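Local coordinates for protein extracellular subtilisin-like serine proteinase (Vibrio sp. PA-44, PDB 1SH7) that probably cleaves peptide bonds as a calcium-binding serine endopeptidase of the subtilisin family from a cold-adapted bacterium, this chain being the catalytic part, at residues Val141-Ile145 with Val170-Val174; Phe151-Ala155 with Gly173-Gly177; Ser182-Ser186 with Lys257-Arg262; Leu249-Ser254 with Lys267-Ala273. All blocks are in the same frame, centred on the assembly; numbering follows the deposited sequence.

Interaction 1 (Val141-Ile145 with Val170-Val174); sequences VQGAI and VPSGV. With CA (calcium ion), chain C.
Ser172 faces Gln142 and Ile145 of helix 135-146 from a type I turn, Val170 to Gly173, closed by the backbone bond from Gly173 N to Val170 O. The nearest CA atoms, those of Gln142 and Ser172, are 6.8 Å apart, and no direct hydrogen bond crosses the gap. The Ser172 hydroxyl lies between its backbone N and carbonyl carbon (chi1 66°). From there OG meets the Ile145 branches, at 3.5 Å from Ile145 CD1 and 3.9 Å from Ile145 CG2. Two waters link the same hydroxyl to Gln142. One accepts from Gln142 NE2 at 2.6 Å. The other donates to Gln142 O at 2.8 Å, so the helix carbonyl is tied to the turn through solvent. Further along, apolar ends close the contact: Val170 CG1 approaches Val141 CG1 at 4.3 Å, with Ile145 CD1 slightly more distant. In this subtilase domain the turn leads into strand 174-179 of the parallel sheet, while the helix precedes strand 150-154. Val141 and Ile145 also rest on Phe151 of that strand. The turn carries a calcium site on its other flank. Pro171 O binds the ion at 2.5 Å and Gly173 O at 2.4 Å. Asp196 and four waters are also ligands, and one of the waters donates to Val170 O.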
loop_
_atom_site.group_PDB
_atom_site.type_symbol
_atom_site.label_atom_id
_atom_site.label_comp_id
_atom_site.label_asym_id
_atom_site.label_seq_id
_atom_site.Cartn_x
_atom_site.Cartn_y
_atom_site.Cartn_z
ATOM N N VAL A 141 -8.297 2.105 -13.528
ATOM C CA VAL A 141 -7.813 1.227 -12.477
ATOM C C VAL A 141 -8.405 -0.144 -12.678
ATOM O O VAL A 141 -7.681 -1.147 -12.626
ATOM C CB VAL A 141 -8.111 1.793 -11.081
ATOM C CG1 VAL A 141 -7.858 0.769 -9.985
ATOM C CG2 VAL A 141 -7.255 3.017 -10.881
ATOM N N GLN A 142 -9.697 -0.180 -12.981
ATOM C CA GLN A 142 -10.384 -1.439 -13.240
ATOM C C GLN A 142 -9.737 -2.193 -14.382
ATOM O O GLN A 142 -9.598 -3.418 -14.323
ATOM C CB GLN A 142 -11.841 -1.163 -13.537
ATOM C CG GLN A 142 -12.724 -2.373 -13.618
ATOM C CD GLN A 142 -14.182 -1.941 -13.477
ATOM O OE1 GLN A 142 -14.842 -1.690 -14.481
ATOM N NE2 GLN A 142 -14.657 -1.782 -12.215
ATOM N N GLY A 143 -9.353 -1.456 -15.420
ATOM C CA GLY A 143 -8.637 -1.976 -16.557
ATOM C C GLY A 143 -7.264 -2.555 -16.250
ATOM O O GLY A 143 -6.923 -3.621 -16.753
ATOM N N ALA A 144 -6.475 -1.866 -15.429
ATOM C CA ALA A 144 -5.150 -2.336 -15.051
ATOM C C ALA A 144 -5.253 -3.611 -14.216
ATOM O O ALA A 144 -4.460 -4.532 -14.384
ATOM C CB ALA A 144 -4.394 -1.239 -14.313
ATOM N N ILE A 145 -6.291 -3.688 -13.393
ATOM C CA ILE A 145 -6.571 -4.876 -12.585
ATOM C C ILE A 145 -6.977 -6.045 -13.464
ATOM O O ILE A 145 -6.481 -7.149 -13.272
ATOM C CB ILE A 145 -7.621 -4.594 -11.499
ATOM C CG1 ILE A 145 -7.100 -3.595 -10.482
ATOM C CG2 ILE A 145 -7.959 -5.861 -10.702
ATOM C CD1 ILE A 145 -8.172 -2.918 -9.705
ATOM N N VAL A 170 -13.343 1.840 -6.322
ATOM C CA VAL A 170 -13.305 0.776 -7.364
ATOM C C VAL A 170 -13.443 -0.596 -6.723
ATOM O O VAL A 170 -12.536 -1.025 -5.981
ATOM C CB VAL A 170 -12.001 0.829 -8.175
ATOM C CG1 VAL A 170 -11.846 -0.411 -9.080
ATOM C CG2 VAL A 170 -11.946 2.081 -9.034
ATOM N N PRO A 171 -14.564 -1.289 -6.940
ATOM C CA PRO A 171 -14.770 -2.544 -6.228
ATOM C C PRO A 171 -13.580 -3.497 -6.282
ATOM O O PRO A 171 -13.193 -3.980 -5.230
ATOM C CB PRO A 171 -16.028 -3.113 -6.893
ATOM C CG PRO A 171 -16.790 -1.863 -7.305
ATOM C CD PRO A 171 -15.746 -0.943 -7.766
ATOM N N SER A 172 -12.951 -3.712 -7.432
ATOM C CA SER A 172 -11.919 -4.772 -7.556
ATOM C C SER A 172 -10.519 -4.395 -7.030
ATOM O O SER A 172 -9.590 -5.187 -7.033
ATOM C CB SER A 172 -11.867 -5.310 -8.985
ATOM O OG SER A 172 -11.429 -4.314 -9.870
ATOM N N GLY A 173 -10.408 -3.174 -6.542
ATOM C CA GLY A 173 -9.239 -2.710 -5.847
ATOM C C GLY A 173 -9.308 -3.169 -4.420
ATOM O O GLY A 173 -10.370 -3.516 -3.917
ATOM N N VAL A 174 -8.146 -3.184 -3.768
ATOM C CA VAL A 174 -8.055 -3.464 -2.359
ATOM C C VAL A 174 -7.858 -2.137 -1.665
ATOM O O VAL A 174 -6.787 -1.522 -1.772
ATOM C CB VAL A 174 -6.884 -4.398 -2.032
ATOM C CG1 VAL A 174 -6.872 -4.694 -0.548
ATOM C CG2 VAL A 174 -6.953 -5.712 -2.856
HETATM CA CA CA C . -12.464 -3.981 -2.878
HETATM O O HOH W 1 -14.134 -3.193 -10.125
HETATM O O HOH W 2 -11.192 -5.099 -12.740
HETATM O O HOH W 3 -12.425 -1.568 -3.344
HETATM O O HOH W 4 -11.806 -6.164 -3.372
HETATM O O HOH W 5 -14.672 -5.230 -3.030
HETATM O O HOH W 6 -14.011 -2.919 -1.410
#

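Interaction 2 (Phe151-Ala155 with Gly173-Gly177); sequences FMLAA and GVTVG. With CA (calcium ion), chain C.
Val174 O receives Leu153 N at 2.8 Å, with an N-H...O angle of 158° and the donor tilted from the carbonyl plane. The same oxygen is approached by Met152 CA in a CA-H...O contact. Three more backbone bonds continue the pairing. Val174 N reaches Phe151 O at 3.0 Å and is nearly straight at 177°. Val176 N bonds to Leu153 O at 2.9 Å, and Thr175 CA also touches that oxygen. Ala155 N meets Val176 O at 3.0 Å, from above the carbonyl plane. This ladder joins neighbouring parallel strands 150-154 and 174-179 in the central sheet of the subtilisin fold. The linker between the two segments has neither helix nor strand and carries part of a calcium site. On the face holding Met152, Val174 and Val176, the Met152 chain bends at its second torsion (chi2 -66°). It thereby lies alongside Val174, with Met152 CE 3.6 Å from Val174 CG2. Helix 219-236 covers Met152 and Ala154. On the other face Leu153 CD1 lies 3.8 Å from Gly173 CA, and the Leu153 side chain passes at a slant to that of Thr175. Thr175 OG1 hydrogen-bonds Ala168 O and also accepts, at 2.8 Å, from a water bound to the calcium ion. Gly173 O is a direct ligand of that ion, and the metal ligand Asp196 accepts Thr175 N. At the strand end Ala154 touches the bound phenylmethanesulfonic acid.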
loop_
_atom_site.group_PDB
_atom_site.type_symbol
_atom_site.label_atom_id
_atom_site.label_comp_id
_atom_site.label_asym_id
_atom_site.label_seq_id
_atom_site.Cartn_x
_atom_site.Cartn_y
_atom_site.Cartn_z
ATOM N N PHE A 151 -4.151 -3.843 -7.351
ATOM C CA PHE A 151 -4.025 -2.457 -6.987
ATOM C C PHE A 151 -4.473 -2.252 -5.541
ATOM O O PHE A 151 -5.631 -2.583 -5.201
ATOM C CB PHE A 151 -4.865 -1.559 -7.916
ATOM C CG PHE A 151 -4.119 -1.072 -9.147
ATOM C CD1 PHE A 151 -3.717 -1.971 -10.121
ATOM C CD2 PHE A 151 -3.815 0.254 -9.302
ATOM C CE1 PHE A 151 -3.010 -1.583 -11.216
ATOM C CE2 PHE A 151 -3.131 0.689 -10.396
ATOM C CZ PHE A 151 -2.721 -0.232 -11.383
ATOM N N MET A 152 -3.561 -1.712 -4.726
ATOM C CA MET A 152 -3.827 -1.294 -3.347
ATOM C C MET A 152 -4.127 0.221 -3.341
ATOM O O MET A 152 -3.369 0.989 -3.888
ATOM C CB MET A 152 -2.636 -1.607 -2.451
ATOM C CG MET A 152 -2.012 -3.008 -2.646
ATOM S SD MET A 152 -3.093 -4.322 -2.190
ATOM C CE MET A 152 -3.587 -4.939 -3.768
ATOM N N LEU A 153 -5.243 0.624 -2.732
ATOM C CA LEU A 153 -5.795 1.984 -2.830
ATOM C C LEU A 153 -6.061 2.567 -1.442
ATOM O O LEU A 153 -6.643 1.889 -0.615
ATOM C CB LEU A 153 -7.132 1.941 -3.602
ATOM C CG LEU A 153 -7.098 1.149 -4.912
ATOM C CD1 LEU A 153 -8.521 0.989 -5.474
ATOM C CD2 LEU A 153 -6.179 1.783 -5.917
ATOM N N ALA A 154 -5.647 3.820 -1.175
ATOM C CA ALA A 154 -5.925 4.442 0.100
ATOM C C ALA A 154 -7.397 4.811 0.212
ATOM O O ALA A 154 -7.991 5.340 -0.731
ATOM C CB ALA A 154 -5.073 5.642 0.289
ATOM N N ALA A 155 -7.984 4.553 1.376
ATOM C CA ALA A 155 -9.416 4.840 1.594
ATOM C C ALA A 155 -9.709 6.354 1.650
ATOM O O ALA A 155 -10.797 6.778 1.249
ATOM C CB ALA A 155 -9.915 4.189 2.868
ATOM N N GLY A 173 -10.408 -3.174 -6.542
ATOM C CA GLY A 173 -9.239 -2.710 -5.847
ATOM C C GLY A 173 -9.308 -3.169 -4.420
ATOM O O GLY A 173 -10.370 -3.516 -3.917
ATOM N N VAL A 174 -8.146 -3.184 -3.768
ATOM C CA VAL A 174 -8.055 -3.464 -2.359
ATOM C C VAL A 174 -7.858 -2.137 -1.665
ATOM O O VAL A 174 -6.787 -1.522 -1.772
ATOM C CB VAL A 174 -6.884 -4.398 -2.032
ATOM C CG1 VAL A 174 -6.872 -4.694 -0.548
ATOM C CG2 VAL A 174 -6.953 -5.712 -2.856
ATOM N N THR A 175 -8.915 -1.694 -0.980
ATOM C CA THR A 175 -9.041 -0.351 -0.419
ATOM C C THR A 175 -8.777 -0.425 1.087
ATOM O O THR A 175 -9.389 -1.225 1.806
ATOM C CB THR A 175 -10.452 0.164 -0.684
ATOM O OG1 THR A 175 -10.694 0.201 -2.107
ATOM C CG2 THR A 175 -10.640 1.625 -0.187
ATOM N N VAL A 176 -7.868 0.405 1.557
ATOM C CA VAL A 176 -7.244 0.224 2.853
ATOM C C VAL A 176 -7.509 1.381 3.785
ATOM O O VAL A 176 -7.149 2.521 3.486
ATOM C CB VAL A 176 -5.705 0.107 2.700
ATOM C CG1 VAL A 176 -5.066 -0.205 4.087
ATOM C CG2 VAL A 176 -5.351 -0.930 1.656
ATOM N N GLY A 177 -8.166 1.090 4.906
ATOM C CA GLY A 177 -8.275 2.011 6.026
ATOM C C GLY A 177 -7.113 1.894 6.997
ATOM O O GLY A 177 -6.271 0.979 6.921
HETATM CA CA CA C . -12.464 -3.981 -2.878
HETATM O O HOH W 3 -12.425 -1.568 -3.344
HETATM O O HOH W 4 -11.806 -6.164 -3.372
HETATM O O HOH W 5 -14.672 -5.230 -3.030
HETATM O O HOH W 6 -14.011 -2.919 -1.410
#

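Interaction 3 (Ser182-Ser186 with Lys257-Arg262); sequences SDSRS and KVSDTR
Arg185 grips Asp260 side-on at two different atoms. Its NE bonds to the backbone carbonyl Asp260 O at 2.8 Å in the guanidinium plane. Its NH2 forms a salt bridge with Asp260 OD1 at 2.9 Å, meeting the oxygen from above the carboxylate plane. A bend at the third torsion (chi3 65°) turns the guanidinium to this partner. Arg185 NH1 is held by Ser189 and Asn159. Arg262 CD lies over one guanidinium face, 3.6 Å from Arg185 NH2. Backbone bonds run beside this grip: Ser259 N to Asp183 O and Arg185 N to Ser259 O, both 2.9 Å, make a single bridge at Ser184 and Ser259. Waters add links from Asp183 OD2 to Lys257 O, from Ser182 O to Ser259 OG, and from Arg185 O to Asp260 OD1. Val258 CG1 packs against the backbone, 3.5 Å from Asp183 O and 3.7 Å from Arg185 N. Asp183 also has a salt bridge to Arg10. The two loops lie beside the central sheet, with Arg185 on Phe198 of strand 197-200 and both Asp183 and Val258 on Leu268 of strand 267-268.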
loop_
_atom_site.group_PDB
_atom_site.type_symbol
_atom_site.label_atom_id
_atom_site.label_comp_id
_atom_site.label_asym_id
_atom_site.label_seq_id
_atom_site.Cartn_x
_atom_site.Cartn_y
_atom_site.Cartn_z
ATOM N N SER A 182 -2.968 0.886 19.158
ATOM C CA SER A 182 -3.970 0.429 20.117
ATOM C C SER A 182 -5.118 -0.358 19.489
ATOM O O SER A 182 -6.097 -0.658 20.145
ATOM C CB SER A 182 -4.521 1.619 20.892
ATOM O OG SER A 182 -5.398 2.384 20.092
ATOM N N ASP A 183 -4.982 -0.683 18.214
ATOM C CA ASP A 183 -6.021 -1.318 17.415
ATOM C C ASP A 183 -7.298 -0.516 17.202
ATOM O O ASP A 183 -8.286 -1.056 16.766
ATOM C CB ASP A 183 -6.328 -2.731 17.933
ATOM C CG ASP A 183 -5.328 -3.766 17.412
ATOM O OD1 ASP A 183 -4.476 -3.411 16.545
ATOM O OD2 ASP A 183 -5.327 -4.961 17.813
ATOM N N SER A 184 -7.280 0.791 17.469
ATOM C CA SER A 184 -8.405 1.618 17.032
ATOM C C SER A 184 -8.252 1.966 15.567
ATOM O O SER A 184 -7.143 2.169 15.092
ATOM C CB SER A 184 -8.502 2.918 17.837
ATOM O OG SER A 184 -9.600 3.729 17.373
ATOM N N ARG A 185 -9.369 2.060 14.858
ATOM C CA ARG A 185 -9.399 2.833 13.632
ATOM C C ARG A 185 -8.815 4.213 13.922
ATOM O O ARG A 185 -9.160 4.791 14.926
ATOM C CB ARG A 185 -10.856 3.008 13.165
ATOM C CG ARG A 185 -11.022 3.810 11.872
ATOM C CD ARG A 185 -12.467 4.138 11.450
ATOM N NE ARG A 185 -13.149 5.033 12.400
ATOM C CZ ARG A 185 -13.325 6.349 12.269
ATOM N NH1 ARG A 185 -12.900 7.012 11.199
ATOM N NH2 ARG A 185 -13.952 7.007 13.236
ATOM N N SER A 186 -7.916 4.716 13.075
ATOM C CA SER A 186 -7.409 6.096 13.211
ATOM C C SER A 186 -8.587 7.022 13.048
ATOM O O SER A 186 -9.444 6.792 12.171
ATOM C CB SER A 186 -6.357 6.399 12.141
ATOM O OG SER A 186 -5.340 5.411 12.166
ATOM N N LYS A 257 -10.428 -7.536 15.578
ATOM C CA LYS A 257 -9.402 -6.912 16.452
ATOM C C LYS A 257 -9.529 -5.387 16.603
ATOM O O LYS A 257 -9.006 -4.794 17.580
ATOM C CB LYS A 257 -7.986 -7.223 15.963
ATOM C CG LYS A 257 -7.779 -8.649 15.579
ATOM C CD LYS A 257 -7.980 -9.575 16.751
ATOM C CE LYS A 257 -7.695 -10.980 16.313
ATOM N NZ LYS A 257 -7.946 -11.991 17.405
ATOM N N VAL A 258 -10.198 -4.757 15.648
ATOM C CA VAL A 258 -10.188 -3.301 15.505
ATOM C C VAL A 258 -11.387 -2.693 16.218
ATOM O O VAL A 258 -12.471 -3.238 16.135
ATOM C CB VAL A 258 -10.203 -2.906 13.984
ATOM C CG1 VAL A 258 -10.177 -1.343 13.798
ATOM C CG2 VAL A 258 -9.072 -3.577 13.226
ATOM N N SER A 259 -11.181 -1.572 16.925
ATOM C CA SER A 259 -12.263 -0.802 17.548
ATOM C C SER A 259 -12.647 0.415 16.702
ATOM O O SER A 259 -11.854 0.939 15.906
ATOM C CB SER A 259 -11.895 -0.359 18.973
ATOM O OG SER A 259 -10.688 0.364 18.977
ATOM N N ASP A 260 -13.896 0.855 16.851
ATOM C CA ASP A 260 -14.432 1.991 16.089
ATOM C C ASP A 260 -14.400 1.829 14.544
ATOM O O ASP A 260 -14.048 2.748 13.800
ATOM C CB ASP A 260 -13.758 3.287 16.533
ATOM C CG ASP A 260 -14.520 4.506 16.089
ATOM O OD1 ASP A 260 -13.889 5.536 15.762
ATOM O OD2 ASP A 260 -15.776 4.499 16.000
ATOM N N THR A 261 -14.834 0.658 14.070
ATOM C CA THR A 261 -14.849 0.336 12.650
ATOM C C THR A 261 -15.961 1.054 11.903
ATOM O O THR A 261 -15.913 1.190 10.674
ATOM C CB THR A 261 -15.033 -1.160 12.462
ATOM O OG1 THR A 261 -16.141 -1.627 13.250
ATOM C CG2 THR A 261 -13.796 -1.933 13.024
ATOM N N ARG A 262 -17.008 1.443 12.617
ATOM C CA ARG A 262 -17.957 2.411 12.056
ATOM C C ARG A 262 -18.598 1.906 10.759
ATOM O O ARG A 262 -18.683 2.667 9.786
ATOM C CB ARG A 262 -17.182 3.658 11.661
ATOM C CG ARG A 262 -17.216 4.761 12.545
ATOM C CD ARG A 262 -17.048 6.025 11.769
ATOM N NE ARG A 262 -18.322 6.409 11.158
ATOM C CZ ARG A 262 -18.763 7.662 11.069
ATOM N NH1 ARG A 262 -18.040 8.677 11.521
ATOM N NH2 ARG A 262 -19.930 7.902 10.509
HETATM O O HOH W 7 -8.844 -0.829 20.185
HETATM O O HOH W 8 -7.103 -5.902 19.412
HETATM O O HOH W 9 -11.339 6.366 15.593
#

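Interaction 4 (Leu249-Ser254 with Lys267-Ala273); sequences LNSRAS and KLLYSLA
Arg252 sets CG anti to its carbonyl carbon (chi1 -67°) and then runs extended to NE, which lays its guanidinium flat against Ala273. Ala273 CA sits over the centre of one face, 3.5 Å from Arg252 CZ. Tyr270 has CG anti to the backbone N (chi1 -177°), and this brings its ring beside the Arg252 carbonyl: Tyr270 CD2 is 3.3 Å from Arg252 O. Arg252 also pairs with Glu236 and makes a cation-pi contact with Tyr233. Arg14 makes one with Tyr270 and hydrogen-bonds Arg252 O and Ser254 OG. Ser254 and Leu268 form an antiparallel hydrogen-bonded pair, Ser254 N to Leu268 O at 3.0 Å and Leu268 N to Ser254 O at 2.9 Å. Ala253 CB packs on Lys267 CB at 3.9 Å. The outer methylenes of Lys267 cross the Asn250 side chain, with Lys267 CE 3.4 Å from Asn250 OD1. Asn250 ND2 bonds to Thr246 O, and Lys267 NZ to Thr265 OG1. Leu249 CD2 meets Leu269 CD2 at 4.0 Å on the buried side. Waters join Leu249 O to Tyr270 N and Ser254 OG to Leu269 O. The whole is a helix running into a short two-stranded antiparallel ribbon, strands 254-255 and 267-268, in the C-terminal part of the subtilase domain.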
loop_
_atom_site.group_PDB
_atom_site.type_symbol
_atom_site.label_atom_id
_atom_site.label_comp_id
_atom_site.label_asym_id
_atom_site.label_seq_id
_atom_site.Cartn_x
_atom_site.Cartn_y
_atom_site.Cartn_z
ATOM N N LEU A 249 -5.644 -11.988 0.953
ATOM C CA LEU A 249 -5.619 -10.878 1.917
ATOM C C LEU A 249 -6.800 -10.948 2.887
ATOM O O LEU A 249 -6.666 -10.726 4.099
ATOM C CB LEU A 249 -5.636 -9.525 1.168
ATOM C CG LEU A 249 -4.305 -9.106 0.536
ATOM C CD1 LEU A 249 -4.514 -7.870 -0.347
ATOM C CD2 LEU A 249 -3.181 -8.890 1.643
ATOM N N ASN A 250 -7.975 -11.246 2.344
ATOM C CA ASN A 250 -9.172 -11.462 3.134
ATOM C C ASN A 250 -9.154 -12.674 4.043
ATOM O O ASN A 250 -9.476 -12.572 5.217
ATOM C CB ASN A 250 -10.378 -11.607 2.201
ATOM C CG ASN A 250 -10.981 -10.286 1.842
ATOM O OD1 ASN A 250 -11.688 -9.683 2.655
ATOM N ND2 ASN A 250 -10.720 -9.824 0.623
ATOM N N SER A 251 -8.793 -13.820 3.508
ATOM C CA SER A 251 -8.857 -15.069 4.273
ATOM C C SER A 251 -7.771 -15.144 5.316
ATOM O O SER A 251 -7.990 -15.751 6.358
ATOM C CB SER A 251 -8.855 -16.321 3.364
ATOM O OG SER A 251 -7.742 -16.353 2.514
ATOM N N ARG A 252 -6.640 -14.504 5.081
ATOM C CA ARG A 252 -5.542 -14.465 6.056
ATOM C C ARG A 252 -5.653 -13.354 7.121
ATOM O O ARG A 252 -4.931 -13.396 8.140
ATOM C CB ARG A 252 -4.209 -14.339 5.348
ATOM C CG ARG A 252 -3.847 -15.563 4.536
ATOM C CD ARG A 252 -2.591 -15.442 3.756
ATOM N NE ARG A 252 -2.233 -16.754 3.198
ATOM C CZ ARG A 252 -1.163 -16.998 2.464
ATOM N NH1 ARG A 252 -0.325 -16.014 2.155
ATOM N NH2 ARG A 252 -0.928 -18.247 2.050
ATOM N N ALA A 253 -6.557 -12.394 6.930
ATOM C CA ALA A 253 -6.624 -11.228 7.794
ATOM C C ALA A 253 -7.080 -11.650 9.183
ATOM O O ALA A 253 -7.840 -12.588 9.338
ATOM C CB ALA A 253 -7.599 -10.171 7.256
ATOM N N SER A 254 -6.612 -10.923 10.170
ATOM C CA SER A 254 -7.069 -11.038 11.561
ATOM C C SER A 254 -8.441 -10.410 11.719
ATOM O O SER A 254 -8.677 -9.285 11.259
ATOM C CB SER A 254 -6.073 -10.337 12.493
ATOM O OG SER A 254 -4.765 -10.818 12.290
ATOM N N LYS A 267 -11.493 -6.450 9.586
ATOM C CA LYS A 267 -10.334 -7.191 9.126
ATOM C C LYS A 267 -9.091 -6.325 9.200
ATOM O O LYS A 267 -9.093 -5.217 8.727
ATOM C CB LYS A 267 -10.520 -7.656 7.690
ATOM C CG LYS A 267 -11.704 -8.660 7.510
ATOM C CD LYS A 267 -11.626 -9.310 6.140
ATOM C CE LYS A 267 -12.912 -10.092 5.785
ATOM N NZ LYS A 267 -14.098 -9.223 5.499
ATOM N N LEU A 268 -8.039 -6.867 9.804
ATOM C CA LEU A 268 -6.770 -6.201 9.948
ATOM C C LEU A 268 -5.678 -7.011 9.222
ATOM O O LEU A 268 -5.604 -8.256 9.324
ATOM C CB LEU A 268 -6.435 -6.075 11.438
ATOM C CG LEU A 268 -5.124 -5.404 11.842
ATOM C CD1 LEU A 268 -5.163 -3.953 11.465
ATOM C CD2 LEU A 268 -4.829 -5.597 13.328
ATOM N N LEU A 269 -4.806 -6.301 8.530
ATOM C CA LEU A 269 -3.731 -6.922 7.737
ATOM C C LEU A 269 -2.883 -7.862 8.545
ATOM O O LEU A 269 -2.495 -7.551 9.669
ATOM C CB LEU A 269 -2.828 -5.824 7.207
ATOM C CG LEU A 269 -2.067 -5.863 5.885
ATOM C CD1 LEU A 269 -0.692 -5.256 5.974
ATOM C CD2 LEU A 269 -2.114 -7.127 5.046
ATOM N N TYR A 270 -2.589 -9.016 7.941
ATOM C CA TYR A 270 -1.750 -10.055 8.495
ATOM C C TYR A 270 -0.830 -10.543 7.385
ATOM O O TYR A 270 -1.278 -10.814 6.286
ATOM C CB TYR A 270 -2.615 -11.199 9.028
ATOM C CG TYR A 270 -1.897 -12.333 9.706
ATOM C CD1 TYR A 270 -1.373 -12.198 10.993
ATOM C CD2 TYR A 270 -1.799 -13.589 9.085
ATOM C CE1 TYR A 270 -0.763 -13.285 11.642
ATOM C CE2 TYR A 270 -1.196 -14.649 9.716
ATOM C CZ TYR A 270 -0.674 -14.493 11.013
ATOM O OH TYR A 270 -0.081 -15.570 11.635
ATOM N N SER A 271 0.453 -10.656 7.697
ATOM C CA SER A 271 1.496 -10.761 6.683
ATOM C C SER A 271 1.918 -12.209 6.385
ATOM O O SER A 271 2.663 -12.437 5.432
ATOM C CB SER A 271 2.729 -9.996 7.147
ATOM O OG SER A 271 3.323 -10.609 8.294
ATOM N N LEU A 272 1.459 -13.137 7.222
ATOM C CA LEU A 272 1.950 -14.503 7.250
ATOM C C LEU A 272 0.984 -15.478 6.587
ATOM O O LEU A 272 -0.201 -15.191 6.454
ATOM C CB LEU A 272 2.201 -14.923 8.698
ATOM C CG LEU A 272 3.171 -14.070 9.529
ATOM C CD1 LEU A 272 3.340 -14.632 10.968
ATOM C CD2 LEU A 272 4.512 -14.001 8.798
ATOM N N ALA A 273 1.493 -16.644 6.203
ATOM C CA ALA A 273 0.740 -17.573 5.372
ATOM C C ALA A 273 -0.120 -18.544 6.179
ATOM O O ALA A 273 0.131 -19.750 6.151
ATOM C CB ALA A 273 1.704 -18.362 4.456
HETATM O O HOH W 10 -4.263 -10.202 5.507
HETATM O O HOH W 11 -12.917 -7.337 2.944
HETATM O O HOH W 12 -3.003 -8.817 12.066
#

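Interactions 1 and 2 share Gly173 and Val174 and the same calcium ion. Phe151 joins them further, with Ala144 CB 3.4 Å from Phe151 CE1. Interaction 2 alone reaches the active-site region: the side chain of Ala154 is about 4 Å from the bound phenylmethanesulfonic acid and from the side chain of Ser220, the predicted nucleophile. The side chains of Val141 (interaction 1) and Arg185 (interaction 3) are each about 13 Å from that ligand. Leu249 of interaction 4 touches interactions 1 and 2 through their shared Val174, its CD1 lying 4.0 Å from Val174 CG1. Interactions 3 and 4 touch through Leu268, whose CB is 4.0 Å from Val258 CG2, and their segments alternate along the chain.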